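Local atomic coordinates of TetR-family transcriptional regulator (Pectobacterium atrosepticum, PDB entry 2HYT), a protein that probably binds cis-regulatory DNA through an N-terminal helix-turn-helix and acts as a transcription factor of the TetR family. Residues A[77-82]-A[90-95]. Residues are numbered along the deposited sequence; the frame is centred on the assembly and turned at random.
Sequences AISDTA and RCRCRA. With EDO (1,2-ethanediol), chain B.
Ile78 lies against helix 85-98 with both of its branches, each finding a different turn. Its CG2 methyl enters beside the backbone of Arg92, 3.6 Å from Arg92 N; in the conformer modelled here it also lies near Cys91 SG, a doubtful contact because the cysteine has a second position. The longer branch reaches one turn further along: with CG1 anti to the carbonyl carbon and the chain then extended, CD1 arrives methyl to methyl at Ala95 CB, only 3.3 Å away, the two pressed together more closely than normal van der Waals contact.

The polar half of the contact is carried by Arg92. Its side chain leaves the helix with CG anti to the backbone N (chi1 176°) and stays stretched out to NE, which carries the guanidinium out to Ser79. There NH1 donates to Ser79 OG over 3.0 Å, with an N-H...O angle of 157°, and the hydroxyl oxygen sits at the edge of the guanidinium, in its plane. Another part of that edge is occupied by a 1,2-ethanediol, probably from the crystallisation liquor: Arg92 NE donates to its O1 at 2.9 Å, and NH2 adds a weak bond. Ser131 on helix 122-141 takes a further hydrogen bond from NH2, while Met132 and Leu135 of that helix touch the same arginine.

The short segments run nearly antiparallel, at 165° with axes 8.7 Å apart, as the two arms of a helical hairpin joining the end of the long helix 56-81 to helix 85-98 of the tetracycline repressor-like C-terminal domain. Ser79, in plane, and Ser131 as a second protein acceptor should restrain the rotation of the guanidinium of buried Arg92, and the ethanediol adds its hold in this crystal. Arg92 thus ties three helices together through directional bonds, while Ile78 supplies the close apolar contact.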
ATOM      1  N   ALA A  77       8.174 -16.698 -13.088  1.00 21.48           N
ATOM      2  CA  ALA A  77       8.405 -17.357 -14.373  1.00 21.06           C
ATOM      3  C   ALA A  77       8.724 -16.416 -15.530  1.00 22.40           C
ATOM      4  O   ALA A  77       9.470 -16.770 -16.441  1.00 22.99           O
ATOM      5  CB  ALA A  77       7.245 -18.231 -14.741  1.00 21.31           C
ATOM      6  N   ILE A  78       8.138 -15.226 -15.534  1.00 21.89           N
ATOM      7  CA  ILE A  78       8.445 -14.258 -16.559  1.00 19.76           C
ATOM      8  C   ILE A  78       9.917 -13.894 -16.490  1.00 25.18           C
ATOM      9  O   ILE A  78      10.614 -13.867 -17.525  1.00 23.47           O
ATOM     10  CB  ILE A  78       7.554 -12.998 -16.417  1.00 18.62           C
ATOM     11  CG1 ILE A  78       6.105 -13.316 -16.750  1.00 20.92           C
ATOM     12  CG2 ILE A  78       8.128 -11.843 -17.274  1.00 19.74           C
ATOM     13  CD1 ILE A  78       5.100 -12.182 -16.396  1.00 21.92           C
ATOM     14  N   SER A  79      10.441 -13.590 -15.299  1.00 22.58           N
ATOM     15  CA  SER A  79      11.851 -13.142 -15.283  1.00 25.65           C
ATOM     16  C   SER A  79      12.805 -14.331 -15.399  1.00 28.53           C
ATOM     17  O   SER A  79      13.924 -14.206 -15.937  1.00 26.81           O
ATOM     18  CB  SER A  79      12.154 -12.246 -14.077  1.00 30.34           C
ATOM     19  OG  SER A  79      11.619 -12.766 -12.895  1.00 20.58           O
ATOM     20  N   ASP A  80      12.357 -15.503 -14.982  1.00 23.11           N
ATOM     21  CA  ASP A  80      13.181 -16.716 -15.100  1.00 25.37           C
ATOM     22  C   ASP A  80      13.400 -17.107 -16.565  1.00 26.81           C
ATOM     23  O   ASP A  80      14.475 -17.579 -16.925  1.00 26.72           O
ATOM     24  CB  ASP A  80      12.548 -17.886 -14.379  1.00 24.90           C
ATOM     25  CG  ASP A  80      12.776 -17.861 -12.883  1.00 23.39           C
ATOM     26  OD1 ASP A  80      13.589 -17.053 -12.387  1.00 24.30           O
ATOM     27  OD2 ASP A  80      12.164 -18.726 -12.235  1.00 24.01           O
ATOM     28  N   THR A  81      12.385 -16.889 -17.394  1.00 24.86           N
ATOM     29  CA  THR A  81      12.389 -17.378 -18.760  1.00 26.78           C
ATOM     30  C   THR A  81      12.930 -16.344 -19.712  1.00 29.12           C
ATOM     31  O   THR A  81      13.160 -16.634 -20.893  1.00 30.39           O
ATOM     32  CB  THR A  81      10.977 -17.788 -19.207  1.00 28.75           C
ATOM     33  OG1 THR A  81      10.098 -16.664 -19.254  1.00 41.84           O
ATOM     34  CG2 THR A  81      10.410 -18.738 -18.245  1.00 27.99           C
ATOM     35  N   ALA A  82      13.149 -15.134 -19.215  1.00 27.89           N
ATOM     36  CA  ALA A  82      13.579 -14.042 -20.056  1.00 30.39           C
ATOM     37  C   ALA A  82      14.893 -14.289 -20.745  1.00 31.25           C
ATOM     38  O   ALA A  82      15.839 -14.786 -20.133  1.00 33.82           O
ATOM     39  CB  ALA A  82      13.657 -12.761 -19.243  1.00 29.54           C
ATOM     40  N   ARG A  90      11.125  -5.602 -16.978  1.00 19.46           N
ATOM     41  CA  ARG A  90      10.036  -4.704 -17.480  1.00 18.12           C
ATOM     42  C   ARG A  90       8.778  -5.516 -17.698  1.00 19.97           C
ATOM     43  O   ARG A  90       7.685  -5.084 -17.340  1.00 20.46           O
ATOM     44  CB  ARG A  90      10.430  -4.018 -18.784  1.00 19.85           C
ATOM     45  CG  ARG A  90      11.531  -2.965 -18.593  1.00 19.70           C
ATOM     46  CD  ARG A  90      11.940  -2.295 -19.930  1.00 25.47           C
ATOM     47  NE  ARG A  90      10.804  -1.867 -20.726  1.00 30.97           N
ATOM     48  CZ  ARG A  90      10.788  -1.731 -22.048  1.00 41.66           C
ATOM     49  NH1 ARG A  90      11.873  -1.967 -22.773  1.00 47.20           N
ATOM     50  NH2 ARG A  90       9.667  -1.352 -22.650  1.00 46.59           N
ATOM     51  N   CYS A  91       8.919  -6.683 -18.313  1.00 19.48           N
ATOM     52  CA  CYS A  91       7.770  -7.523 -18.610  0.50 19.60           C
ATOM     53  C   CYS A  91       7.067  -7.999 -17.345  1.00 19.49           C
ATOM     54  O   CYS A  91       5.860  -8.018 -17.306  1.00 21.05           O
ATOM     55  CB  CYS A  91       8.213  -8.711 -19.436  0.50 22.51           C
ATOM     56  SG  CYS A  91       6.878  -9.715 -19.981  0.50 23.59           S
ATOM     57  N   ARG A  92       7.849  -8.359 -16.330  1.00 17.34           N
ATOM     58  CA  ARG A  92       7.310  -8.790 -15.050  1.00 17.68           C
ATOM     59  C   ARG A  92       6.538  -7.639 -14.371  1.00 18.16           C
ATOM     60  O   ARG A  92       5.403  -7.821 -13.856  1.00 17.84           O
ATOM     61  CB  ARG A  92       8.433  -9.253 -14.160  1.00 19.36           C
ATOM     62  CG  ARG A  92       8.012  -9.639 -12.790  1.00 18.16           C
ATOM     63  CD  ARG A  92       9.116 -10.376 -12.093  1.00 21.63           C
ATOM     64  NE  ARG A  92       8.941 -10.338 -10.647  1.00 19.99           N
ATOM     65  CZ  ARG A  92       9.658 -11.054  -9.798  1.00 22.33           C
ATOM     66  NH1 ARG A  92      10.588 -11.896 -10.227  1.00 22.26           N
ATOM     67  NH2 ARG A  92       9.414 -10.920  -8.492  1.00 26.36           N
ATOM     68  N   CYS A  93       7.157  -6.462 -14.358  1.00 20.03           N
ATOM     69  CA  CYS A  93       6.490  -5.296 -13.793  1.00 17.70           C
ATOM     70  C   CYS A  93       5.185  -4.965 -14.541  1.00 19.82           C
ATOM     71  O   CYS A  93       4.130  -4.727 -13.902  1.00 19.97           O
ATOM     72  CB  CYS A  93       7.407  -4.079 -13.747  1.00 19.85           C
ATOM     73  SG  CYS A  93       8.819  -4.217 -12.641  1.00 20.25           S
ATOM     74  N   ARG A  94       5.224  -4.968 -15.870  1.00 20.07           N
ATOM     75  CA  ARG A  94       4.002  -4.712 -16.646  1.00 19.92           C
ATOM     76  C   ARG A  94       2.934  -5.778 -16.386  1.00 20.70           C
ATOM     77  O   ARG A  94       1.746  -5.485 -16.312  1.00 20.92           O
ATOM     78  CB  ARG A  94       4.316  -4.677 -18.120  1.00 21.14           C
ATOM     79  CG  ARG A  94       5.085  -3.448 -18.541  1.00 28.28           C
ATOM     80  CD  ARG A  94       5.102  -3.298 -20.079  1.00 31.18           C
ATOM     81  NE  ARG A  94       5.664  -4.476 -20.756  1.00 37.62           N
ATOM     82  CZ  ARG A  94       6.928  -4.595 -21.173  1.00 38.81           C
ATOM     83  NH1 ARG A  94       7.814  -3.624 -21.006  1.00 40.85           N
ATOM     84  NH2 ARG A  94       7.299  -5.714 -21.775  1.00 41.99           N
ATOM     85  N   ALA A  95       3.372  -7.031 -16.269  1.00 19.60           N
ATOM     86  CA  ALA A  95       2.448  -8.148 -16.045  1.00 19.89           C
ATOM     87  C   ALA A  95       1.669  -8.007 -14.728  1.00 19.63           C
ATOM     88  O   ALA A  95       0.465  -8.307 -14.650  1.00 20.31           O
ATOM     89  CB  ALA A  95       3.206  -9.466 -16.102  1.00 21.16           C
TER
HETATM   90  C1  EDO B 197       6.035  -7.755  -9.434  1.00 27.81           C
HETATM   91  O1  EDO B 197       6.839  -8.946  -9.283  1.00 23.60           O
HETATM   92  C2  EDO B 197       5.628  -7.278  -8.036  1.00 29.20           C
HETATM   93  O2  EDO B 197       6.772  -6.744  -7.314  1.00 28.06           O